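PDB 2J4D: cryptochrome DASH, chloroplastic/mitochondrial from Arabidopsis thaliana, which repairs cyclobutane pyrimidine dimers in single-stranded DNA, binds DNA without sequence specificity, carries FAD and a folate light antenna, and may act as a photoreceptor. Local coordinates for residues T145-V150 with C339-F344; M411-F416 with G430-G435; L171-G174 with H179-D182. All blocks are in the same frame, centred on the assembly; numbering follows the deposited sequence.

Contact 1 of 3, residues T145-V150 with C339-F344; sequences TCSEEV and CGNSLF. With MHF (5,10-methenyl-6,7,8-trihydrofolic acid), chain D.
Asn-341 meets Ser-147 through its carboxamide oxygen, OD1, which lies 3.1 Å from CB of Ser-147 without a hydrogen bond. The polar link is indirect: a water accepts from Ser-147 N and donates to Asn-341 OD1 at 2.9 Å. The other branch of the amide serves the folate: Asn-341 ND2 bonds fairly straight (162°) to carboxylate oxygen O1 of MHF. Beyond Ser-342, Leu-343 CD2 only grazes Cys-146 SG at 4.5 Å. This is the antenna site of the photolyase/cryptochrome fold, where methenyltetrahydrofolate sits between the alpha/beta and helical FAD-binding domains. Phe-344 ends the segment; with CG anti to the carbonyl carbon (chi1 -48°), it turns one ring face to the folate, whose N10 is 3.0 Å from Phe-344 CD2. At the ring's edge sits Cys-146 SG, 4.0 Å from Phe-344 CZ, a sulfur-aromatic contact whose SG-to-centroid line is 77° off the normal. Across the ligand, helix 147-161 grips the pterin: Glu-148 N donates to MHF O4 at 2.9 Å, and the Glu-149 carboxylate faces MHF NA2 and N3, accepting from NA2 through OE2. Glu-148 CD lies 3.3 Å from MHF C4A, probably steadied by the salt bridge of OE1 to Lys-89.

Contact 2 of 3, residues M411-F416 with G430-G435; sequences MGAEWF and GNWTYG. With FAD (flavin-adenine dinucleotide), chain C.
Trp-432 drives its indole edge against the face of Phe-416, an edge-to-face pair with planes at 80° and NE1 of Trp-432 only 3.3 Å from CD2 of Phe-416. The benzo part joins in, since Trp-432 CZ2 stands over the centre of the phenyl ring. One indole face lies on the backbone of helix 409-419. There Ala-413 CA sits above the five-membered ring, 3.6 Å from its centroid and 10° off the normal, a CH-pi contact, while Gly-412 C approaches Trp-432 CZ2 to 3.4 Å. Having no side chain, Gly-412 lets the indole lie directly on the backbone, its CA 3.5 Å from Trp-432 CH2. The opposite indole face receives the flavin methyl C7M of FAD, 3.4 Å from Trp-432 NE1, and Phe-416 turns its edge to the flavin carbon C6. Asn-431, its CG anti to the carbonyl carbon (chi1 -82°), has its amide at the adenine: ND2 donates nearly straight to FAD N1A at 2.9 Å, and OD1 accepts from FAD N6A. Its CB packs on the flavin, 3.3 Å from FAD C8. Ser-427 O also accepts from Asn-431 ND2, which helps fix the amide. Farther out, Asn-428 donates to Ala-413 O and so ties the two helices, and Trp-366 of helix 360-367 packs on Phe-416. The short helical segments run roughly antiparallel, their axes 10.1 Å apart. Asn-431 touching adenine and flavin at once, with Trp-432 on the flavin methyl, reflects the U-shaped FAD of the helical photolyase/cryptochrome domain.

Contact 3 of 3, residues L171-G174 with H179-D182; sequences LIWG and HKDD
Following Ile-172, whose backbone is hydrogen-bonded to Ala-141 and Lys-143, Trp-173 carries the first segment's whole contact with residues 179-182, meeting both His-179 and Lys-180. Its CG is anti to the backbone N (chi1 -177°), which carries the indole across to the returning chain. The indole's edge addresses the face of His-179: CD1 of Trp-173 stands over the centre of the imidazole, 3.8 Å from CE1 of His-179, with the planes inclined at 58°. The turn follows strand 168-172, the outermost strand on its side of the five-stranded parallel sheet of the Rossmann-like alpha/beta fold. Lys-180 crosses the indole at about a right angle. Its CB lies over the five-membered ring, 3.7 Å from the centroid and 10° off the normal, making a CH-pi contact, and CD of Lys-180 continues over the six-membered ring, 3.8 Å from CZ3 of Trp-173. The ammonium NZ is 6.0 Å from that six-membered ring's centroid, at most a weak cation-pi attraction. Trp-173 NE1 is hydrogen-bonded to Thr-176 OG1 within the turn, while Trp-173 O accepts from a water that also binds His-179 NE2 at 2.8 Å. The imidazole is thus held from both nitrogens in its plane, for Asp-181 N donates to His-179 ND1 at 3.0 Å.

Overall arrangement
Contacts 1 and 2 are buried and each holds a chromophore, whereas contact 3 is a surface contact whose Trp-173 side chain is about 14 Å from each bound chromophore. Contact 1 spans the two domains and depends on ligand and water for its polar links; contact 2 stays within the helical domain and joins its two helices through aromatic and backbone packing. Contact 3, nested in the chain loop that contact 1 closes, sets an edge-to-face pair and a CH-pi contact beside the sheet edge, with one bridging water. Contacts 1 and 2 touch where Leu-343 CD1 lies 3.6 Å from Gly-430 N, and contacts 1 and 3 where Thr-145 CG2 lies 3.8 Å from Trp-173 CH2. Contacts 2 and 3 do not meet.

Contact 1 of 3, residues T145-V150 with C339-F344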
loop_
_atom_site.group_PDB
_atom_site.type_symbol
_atom_site.label_atom_id
_atom_site.label_comp_id
_atom_site.label_asym_id
_atom_site.label_seq_id
_atom_site.Cartn_x
_atom_site.Cartn_y
_atom_site.Cartn_z
ATOM N N THR A 145 13.123 -1.680 1.087
ATOM C CA THR A 145 13.692 -2.286 2.287
ATOM C C THR A 145 13.757 -3.806 2.420
ATOM O O THR A 145 14.669 -4.320 3.068
ATOM C CB THR A 145 12.964 -1.762 3.549
ATOM O OG1 THR A 145 11.573 -2.102 3.471
ATOM C CG2 THR A 145 13.102 -0.251 3.668
ATOM N N CYS A 146 12.811 -4.532 1.837
ATOM C CA CYS A 146 12.810 -5.985 1.999
ATOM C C CYS A 146 13.657 -6.784 1.016
ATOM O O CYS A 146 13.978 -6.322 -0.078
ATOM C CB CYS A 146 11.368 -6.501 1.994
ATOM S SG CYS A 146 10.392 -5.767 3.342
ATOM N N SER A 147 14.012 -7.990 1.449
ATOM C CA SER A 147 14.835 -8.938 0.693
ATOM C C SER A 147 14.687 -8.964 -0.830
ATOM O O SER A 147 15.661 -8.762 -1.563
ATOM C CB SER A 147 14.593 -10.357 1.230
ATOM O OG SER A 147 15.151 -11.333 0.362
ATOM N N GLU A 148 13.476 -9.236 -1.305
ATOM C CA GLU A 148 13.236 -9.324 -2.738
ATOM C C GLU A 148 13.568 -8.048 -3.499
ATOM O O GLU A 148 14.244 -8.095 -4.531
ATOM C CB GLU A 148 11.776 -9.732 -2.996
ATOM C CG GLU A 148 11.499 -11.189 -2.650
ATOM C CD GLU A 148 10.030 -11.554 -2.716
ATOM O OE1 GLU A 148 9.203 -10.710 -3.131
ATOM O OE2 GLU A 148 9.702 -12.694 -2.346
ATOM N N GLU A 149 13.105 -6.915 -2.983
ATOM C CA GLU A 149 13.345 -5.638 -3.634
ATOM C C GLU A 149 14.817 -5.218 -3.587
ATOM O O GLU A 149 15.334 -4.661 -4.551
ATOM C CB GLU A 149 12.463 -4.550 -3.012
ATOM C CG GLU A 149 10.979 -4.702 -3.346
ATOM C CD GLU A 149 10.211 -5.563 -2.347
ATOM O OE1 GLU A 149 10.810 -6.419 -1.668
ATOM O OE2 GLU A 149 8.982 -5.379 -2.240
ATOM N N VAL A 150 15.500 -5.489 -2.479
ATOM C CA VAL A 150 16.903 -5.101 -2.396
ATOM C C VAL A 150 17.761 -6.021 -3.255
ATOM O O VAL A 150 18.839 -5.638 -3.715
ATOM C CB VAL A 150 17.400 -5.084 -0.932
ATOM C CG1 VAL A 150 16.641 -3.989 -0.155
ATOM C CG2 VAL A 150 17.205 -6.439 -0.287
ATOM N N CYS A 339 14.407 -5.813 11.282
ATOM C CA CYS A 339 14.097 -7.246 11.346
ATOM C C CYS A 339 14.649 -8.101 10.217
ATOM O O CYS A 339 14.891 -9.294 10.402
ATOM C CB CYS A 339 12.583 -7.460 11.392
ATOM S SG CYS A 339 11.754 -6.785 12.849
ATOM N N GLY A 340 14.825 -7.512 9.044
ATOM C CA GLY A 340 15.311 -8.302 7.934
ATOM C C GLY A 340 14.323 -9.426 7.681
ATOM O O GLY A 340 13.112 -9.261 7.891
ATOM N N ASN A 341 14.826 -10.582 7.268
ATOM C CA ASN A 341 13.954 -11.701 6.960
ATOM C C ASN A 341 13.269 -12.377 8.142
ATOM O O ASN A 341 12.460 -13.276 7.945
ATOM C CB ASN A 341 14.703 -12.729 6.115
ATOM C CG ASN A 341 15.181 -12.146 4.802
ATOM O OD1 ASN A 341 14.488 -11.333 4.191
ATOM N ND2 ASN A 341 16.356 -12.567 4.352
ATOM N N SER A 342 13.564 -11.953 9.367
ATOM C CA SER A 342 12.871 -12.565 10.507
ATOM C C SER A 342 11.400 -12.124 10.436
ATOM O O SER A 342 10.513 -12.696 11.083
ATOM C CB SER A 342 13.498 -12.131 11.840
ATOM O OG SER A 342 13.295 -10.754 12.090
ATOM N N LEU A 343 11.151 -11.104 9.623
ATOM C CA LEU A 343 9.806 -10.585 9.419
ATOM C C LEU A 343 8.932 -11.628 8.723
ATOM O O LEU A 343 7.706 -11.606 8.840
ATOM C CB LEU A 343 9.869 -9.321 8.548
ATOM C CG LEU A 343 8.563 -8.657 8.095
ATOM C CD1 LEU A 343 7.741 -8.181 9.296
ATOM C CD2 LEU A 343 8.903 -7.468 7.199
ATOM N N PHE A 344 9.569 -12.550 8.007
ATOM C CA PHE A 344 8.835 -13.564 7.262
ATOM C C PHE A 344 8.914 -14.975 7.836
ATOM O O PHE A 344 8.238 -15.883 7.351
ATOM C CB PHE A 344 9.345 -13.588 5.825
ATOM C CG PHE A 344 9.448 -12.222 5.196
ATOM C CD1 PHE A 344 8.302 -11.483 4.921
ATOM C CD2 PHE A 344 10.692 -11.685 4.857
ATOM C CE1 PHE A 344 8.385 -10.223 4.307
ATOM C CE2 PHE A 344 10.796 -10.426 4.243
ATOM C CZ PHE A 344 9.642 -9.691 3.964
HETATM N N1 MHF D . 7.010 -9.292 -0.538
HETATM C C2 MHF D . 7.863 -8.266 -0.877
HETATM N NA2 MHF D . 7.353 -7.147 -1.466
HETATM N N3 MHF D . 9.184 -8.346 -0.642
HETATM C C4 MHF D . 9.738 -9.462 -0.077
HETATM O O4 MHF D . 10.958 -9.522 0.122
HETATM C C4A MHF D . 8.890 -10.554 0.271
HETATM N N5 MHF D . 9.359 -11.775 0.821
HETATM C C6 MHF D . 8.509 -13.015 0.846
HETATM C C7 MHF D . 7.113 -12.578 1.346
HETATM N N8 MHF D . 6.656 -11.509 0.399
HETATM C C8A MHF D . 7.503 -10.449 0.041
HETATM C C9 MHF D . 9.259 -14.036 1.746
HETATM N N10 MHF D . 10.389 -13.234 2.277
HETATM C C11 MHF D . 10.685 -12.216 1.260
HETATM C C12 MHF D . 13.903 -15.448 3.384
HETATM C C13 MHF D . 12.611 -15.808 3.873
HETATM C C14 MHF D . 11.477 -15.097 3.484
HETATM C C15 MHF D . 11.581 -13.999 2.590
HETATM C C16 MHF D . 12.891 -13.646 2.074
HETATM C C17 MHF D . 14.036 -14.368 2.467
HETATM C C MHF D . 15.092 -16.202 3.868
HETATM O O MHF D . 14.932 -17.110 4.675
HETATM N N MHF D . 16.339 -15.889 3.449
HETATM C CA MHF D . 17.490 -16.629 3.966
HETATM C CB MHF D . 18.628 -16.634 2.945
HETATM C CG MHF D . 18.270 -17.268 1.626
HETATM C CD MHF D . 17.814 -18.701 1.784
HETATM O OE1 MHF D . 18.663 -19.558 2.111
HETATM O OE2 MHF D . 16.604 -18.967 1.602
HETATM C CT MHF D . 17.983 -15.993 5.269
HETATM O O1 MHF D . 17.580 -14.846 5.561
HETATM O O2 MHF D . 18.772 -16.640 5.988
HETATM O O HOH W 1 13.841 -8.505 4.195
#

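Contact 2 of 3, residues M411-F416 with G430-G435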
loop_
_atom_site.group_PDB
_atom_site.type_symbol
_atom_site.label_atom_id
_atom_site.label_comp_id
_atom_site.label_asym_id
_atom_site.label_seq_id
_atom_site.Cartn_x
_atom_site.Cartn_y
_atom_site.Cartn_z
ATOM N N MET A 411 0.256 -18.388 6.340
ATOM C CA MET A 411 -0.729 -18.777 5.348
ATOM C C MET A 411 -1.670 -17.591 5.202
ATOM O O MET A 411 -2.068 -17.231 4.093
ATOM C CB MET A 411 -1.508 -20.015 5.797
ATOM C CG MET A 411 -0.682 -21.273 5.800
ATOM S SD MET A 411 -1.671 -22.706 6.236
ATOM C CE MET A 411 -2.123 -23.289 4.612
ATOM N N GLY A 412 -2.016 -16.982 6.331
ATOM C CA GLY A 412 -2.894 -15.826 6.301
ATOM C C GLY A 412 -2.190 -14.612 5.706
ATOM O O GLY A 412 -2.783 -13.848 4.935
ATOM N N ALA A 413 -0.918 -14.435 6.048
ATOM C CA ALA A 413 -0.148 -13.304 5.534
ATOM C C ALA A 413 0.034 -13.374 4.017
ATOM O O ALA A 413 -0.047 -12.344 3.333
ATOM C CB ALA A 413 1.221 -13.226 6.233
ATOM N N GLU A 414 0.270 -14.576 3.486
ATOM C CA GLU A 414 0.453 -14.733 2.045
ATOM C C GLU A 414 -0.851 -14.555 1.285
ATOM O O GLU A 414 -0.851 -14.084 0.137
ATOM C CB GLU A 414 1.100 -16.091 1.708
ATOM C CG GLU A 414 2.618 -16.092 1.970
ATOM C CD GLU A 414 3.359 -17.299 1.408
ATOM O OE1 GLU A 414 2.771 -18.087 0.640
ATOM O OE2 GLU A 414 4.556 -17.441 1.733
ATOM N N TRP A 415 -1.966 -14.924 1.912
ATOM C CA TRP A 415 -3.258 -14.750 1.260
ATOM C C TRP A 415 -3.567 -13.253 1.191
ATOM O O TRP A 415 -4.121 -12.770 0.202
ATOM C CB TRP A 415 -4.374 -15.486 2.009
ATOM C CG TRP A 415 -5.692 -15.369 1.282
ATOM C CD1 TRP A 415 -6.842 -14.800 1.752
ATOM C CD2 TRP A 415 -5.972 -15.788 -0.063
ATOM N NE1 TRP A 415 -7.822 -14.837 0.781
ATOM C CE2 TRP A 415 -7.314 -15.437 -0.341
ATOM C CE3 TRP A 415 -5.218 -16.421 -1.059
ATOM C CZ2 TRP A 415 -7.921 -15.700 -1.575
ATOM C CZ3 TRP A 415 -5.823 -16.681 -2.291
ATOM C CH2 TRP A 415 -7.163 -16.321 -2.534
ATOM N N PHE A 416 -3.199 -12.517 2.239
ATOM C CA PHE A 416 -3.403 -11.070 2.246
ATOM C C PHE A 416 -2.482 -10.500 1.151
ATOM O O PHE A 416 -2.856 -9.587 0.413
ATOM C CB PHE A 416 -3.034 -10.475 3.611
ATOM C CG PHE A 416 -4.196 -10.335 4.566
ATOM C CD1 PHE A 416 -5.218 -11.284 4.606
ATOM C CD2 PHE A 416 -4.237 -9.271 5.471
ATOM C CE1 PHE A 416 -6.262 -11.178 5.534
ATOM C CE2 PHE A 416 -5.272 -9.152 6.403
ATOM C CZ PHE A 416 -6.290 -10.112 6.435
ATOM N N GLY A 430 4.367 -7.013 9.007
ATOM C CA GLY A 430 4.564 -6.350 10.282
ATOM C C GLY A 430 3.331 -6.549 11.145
ATOM O O GLY A 430 3.411 -7.040 12.275
ATOM N N ASN A 431 2.173 -6.179 10.610
ATOM C CA ASN A 431 0.935 -6.333 11.358
ATOM C C ASN A 431 0.616 -7.801 11.643
ATOM O O ASN A 431 0.085 -8.118 12.713
ATOM C CB ASN A 431 -0.220 -5.664 10.614
ATOM C CG ASN A 431 -0.287 -4.165 10.862
ATOM O OD1 ASN A 431 -0.727 -3.720 11.922
ATOM N ND2 ASN A 431 0.159 -3.378 9.887
ATOM N N TRP A 432 0.932 -8.700 10.712
ATOM C CA TRP A 432 0.677 -10.119 10.953
ATOM C C TRP A 432 1.534 -10.665 12.102
ATOM O O TRP A 432 1.031 -11.424 12.932
ATOM C CB TRP A 432 0.908 -10.970 9.689
ATOM C CG TRP A 432 -0.322 -11.112 8.835
ATOM C CD1 TRP A 432 -0.682 -10.336 7.766
ATOM C CD2 TRP A 432 -1.393 -12.048 9.027
ATOM N NE1 TRP A 432 -1.912 -10.727 7.288
ATOM C CE2 TRP A 432 -2.371 -11.775 8.043
ATOM C CE3 TRP A 432 -1.623 -13.089 9.937
ATOM C CZ2 TRP A 432 -3.564 -12.505 7.944
ATOM C CZ3 TRP A 432 -2.809 -13.813 9.841
ATOM C CH2 TRP A 432 -3.764 -13.515 8.851
ATOM N N THR A 433 2.813 -10.284 12.170
ATOM C CA THR A 433 3.656 -10.779 13.257
ATOM C C THR A 433 3.087 -10.310 14.586
ATOM O O THR A 433 3.080 -11.063 15.567
ATOM C CB THR A 433 5.124 -10.303 13.149
ATOM O OG1 THR A 433 5.182 -8.874 13.219
ATOM C CG2 THR A 433 5.736 -10.778 11.853
ATOM N N TYR A 434 2.610 -9.067 14.617
ATOM C CA TYR A 434 2.001 -8.515 15.821
ATOM C C TYR A 434 0.776 -9.343 16.206
ATOM O O TYR A 434 0.691 -9.865 17.319
ATOM C CB TYR A 434 1.583 -7.062 15.585
ATOM C CG TYR A 434 2.605 -6.056 16.054
ATOM C CD1 TYR A 434 3.948 -6.179 15.695
ATOM C CD2 TYR A 434 2.235 -4.984 16.864
ATOM C CE1 TYR A 434 4.900 -5.260 16.131
ATOM C CE2 TYR A 434 3.177 -4.057 17.306
ATOM C CZ TYR A 434 4.507 -4.202 16.936
ATOM O OH TYR A 434 5.445 -3.290 17.362
ATOM N N GLY A 435 -0.164 -9.466 15.272
ATOM C CA GLY A 435 -1.372 -10.231 15.529
ATOM C C GLY A 435 -1.118 -11.681 15.896
ATOM O O GLY A 435 -1.851 -12.267 16.692
HETATM P PA FAD C . -6.800 4.631 8.042
HETATM O O1A FAD C . -7.480 5.700 7.283
HETATM O O2A FAD C . -7.313 4.230 9.373
HETATM O O5B FAD C . -5.245 4.999 8.232
HETATM C C5B FAD C . -4.607 5.968 7.371
HETATM C C4B FAD C . -3.292 5.364 6.865
HETATM O O4B FAD C . -2.480 5.041 7.992
HETATM C C3B FAD C . -3.437 4.064 6.081
HETATM O O3B FAD C . -3.817 4.277 4.732
HETATM C C2B FAD C . -2.078 3.463 6.269
HETATM O O2B FAD C . -1.111 3.862 5.323
HETATM C C1B FAD C . -1.724 3.850 7.716
HETATM N N9A FAD C . -2.053 2.837 8.741
HETATM C C8A FAD C . -3.177 2.777 9.540
HETATM N N7A FAD C . -3.161 1.740 10.366
HETATM C C5A FAD C . -1.972 1.098 10.099
HETATM C C6A FAD C . -1.382 -0.070 10.640
HETATM N N6A FAD C . -1.917 -0.802 11.608
HETATM N N1A FAD C . -0.155 -0.457 10.128
HETATM C C2A FAD C . 0.436 0.273 9.124
HETATM N N3A FAD C . -0.074 1.395 8.563
HETATM C C4A FAD C . -1.282 1.759 9.074
HETATM N N1 FAD C . -1.739 -1.746 5.659
HETATM C C2 FAD C . -1.118 -1.567 4.441
HETATM O O2 FAD C . -0.909 -0.451 4.000
HETATM N N3 FAD C . -0.732 -2.705 3.717
HETATM C C4 FAD C . -0.939 -4.012 4.151
HETATM O O4 FAD C . -0.576 -4.982 3.460
HETATM C C4X FAD C . -1.578 -4.189 5.403
HETATM N N5 FAD C . -1.831 -5.469 5.918
HETATM C C5X FAD C . -2.356 -5.634 7.202
HETATM C C6 FAD C . -2.492 -6.911 7.761
HETATM C C7 FAD C . -3.022 -7.114 9.056
HETATM C C7M FAD C . -3.139 -8.517 9.601
HETATM C C8 FAD C . -3.433 -5.959 9.816
HETATM C C8M FAD C . -4.015 -6.078 11.216
HETATM C C9 FAD C . -3.300 -4.670 9.265
HETATM C C9A FAD C . -2.763 -4.476 7.957
HETATM N N10 FAD C . -2.619 -3.182 7.373
HETATM C C10 FAD C . -1.967 -3.026 6.130
HETATM C "C1'" FAD C . -2.784 -1.955 8.218
HETATM C "C2'" FAD C . -4.183 -1.304 8.234
HETATM O "O2'" FAD C . -5.164 -2.286 8.521
HETATM C "C3'" FAD C . -4.473 -0.666 6.877
HETATM O "O3'" FAD C . -3.446 0.284 6.533
HETATM C "C4'" FAD C . -5.802 0.107 6.803
HETATM O "O4'" FAD C . -6.903 -0.774 7.041
HETATM C "C5'" FAD C . -5.932 0.737 5.423
HETATM O "O5'" FAD C . -7.149 1.481 5.339
HETATM P P FAD C . -7.295 3.033 5.586
HETATM O O1P FAD C . -6.429 3.668 4.579
HETATM O O2P FAD C . -8.734 3.401 5.495
HETATM O O3P FAD C . -6.891 3.329 7.093
#

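Contact 3 of 3, residues L171-G174 with H179-D182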
loop_
_atom_site.group_PDB
_atom_site.type_symbol
_atom_site.label_atom_id
_atom_site.label_comp_id
_atom_site.label_asym_id
_atom_site.label_seq_id
_atom_site.Cartn_x
_atom_site.Cartn_y
_atom_site.Cartn_z
ATOM N N LEU A 171 19.975 5.338 -5.413
ATOM C CA LEU A 171 18.745 5.010 -4.684
ATOM C C LEU A 171 18.434 6.122 -3.689
ATOM O O LEU A 171 19.279 6.512 -2.890
ATOM C CB LEU A 171 18.907 3.657 -3.977
ATOM C CG LEU A 171 19.174 2.505 -4.964
ATOM C CD1 LEU A 171 19.579 1.246 -4.241
ATOM C CD2 LEU A 171 17.925 2.264 -5.801
ATOM N N ILE A 172 17.209 6.632 -3.743
ATOM C CA ILE A 172 16.799 7.733 -2.888
ATOM C C ILE A 172 15.793 7.291 -1.832
ATOM O O ILE A 172 14.830 6.592 -2.145
ATOM C CB ILE A 172 16.140 8.835 -3.741
ATOM C CG1 ILE A 172 17.025 9.158 -4.949
ATOM C CG2 ILE A 172 15.862 10.067 -2.898
ATOM C CD1 ILE A 172 18.429 9.577 -4.589
ATOM N N TRP A 173 16.000 7.691 -0.583
ATOM C CA TRP A 173 15.034 7.318 0.440
ATOM C C TRP A 173 13.748 8.108 0.228
ATOM O O TRP A 173 13.780 9.305 -0.058
ATOM C CB TRP A 173 15.549 7.603 1.854
ATOM C CG TRP A 173 14.555 7.149 2.871
ATOM C CD1 TRP A 173 13.567 7.896 3.459
ATOM C CD2 TRP A 173 14.355 5.806 3.310
ATOM N NE1 TRP A 173 12.758 7.091 4.232
ATOM C CE2 TRP A 173 13.219 5.803 4.156
ATOM C CE3 TRP A 173 15.023 4.597 3.065
ATOM C CZ2 TRP A 173 12.738 4.641 4.754
ATOM C CZ3 TRP A 173 14.542 3.436 3.663
ATOM C CH2 TRP A 173 13.409 3.470 4.497
ATOM N N GLY A 174 12.616 7.433 0.369
ATOM C CA GLY A 174 11.331 8.097 0.221
ATOM C C GLY A 174 10.306 7.287 0.987
ATOM O O GLY A 174 10.646 6.626 1.960
ATOM N N HIS A 179 11.587 11.208 7.635
ATOM C CA HIS A 179 12.711 10.729 6.835
ATOM C C HIS A 179 13.697 9.898 7.652
ATOM O O HIS A 179 14.009 10.233 8.792
ATOM C CB HIS A 179 13.432 11.927 6.200
ATOM C CG HIS A 179 14.317 11.564 5.050
ATOM N ND1 HIS A 179 15.490 10.859 5.204
ATOM C CD2 HIS A 179 14.202 11.817 3.724
ATOM C CE1 HIS A 179 16.062 10.692 4.024
ATOM N NE2 HIS A 179 15.301 11.266 3.109
ATOM N N LYS A 180 14.203 8.818 7.060
ATOM C CA LYS A 180 15.145 7.946 7.757
ATOM C C LYS A 180 16.369 8.701 8.297
ATOM O O LYS A 180 16.823 8.439 9.412
ATOM C CB LYS A 180 15.604 6.821 6.820
ATOM C CG LYS A 180 16.424 5.727 7.506
ATOM C CD LYS A 180 16.647 4.538 6.566
ATOM C CE LYS A 180 17.982 4.611 5.849
ATOM N NZ LYS A 180 19.117 4.300 6.767
ATOM N N ASP A 181 16.891 9.640 7.511
ATOM C CA ASP A 181 18.070 10.406 7.908
ATOM C C ASP A 181 17.828 11.383 9.056
ATOM O O ASP A 181 18.787 11.836 9.693
ATOM C CB ASP A 181 18.624 11.193 6.717
ATOM C CG ASP A 181 19.127 10.298 5.610
ATOM O OD1 ASP A 181 19.399 9.118 5.884
ATOM O OD2 ASP A 181 19.260 10.782 4.468
ATOM N N ASP A 182 16.561 11.705 9.322
ATOM C CA ASP A 182 16.218 12.655 10.382
ATOM C C ASP A 182 15.868 12.012 11.718
ATOM O O ASP A 182 15.658 12.724 12.699
ATOM C CB ASP A 182 15.025 13.536 9.973
ATOM C CG ASP A 182 15.283 14.359 8.727
ATOM O OD1 ASP A 182 16.454 14.665 8.429
ATOM O OD2 ASP A 182 14.297 14.722 8.050
HETATM O O HOH W 2 15.996 11.232 0.442
#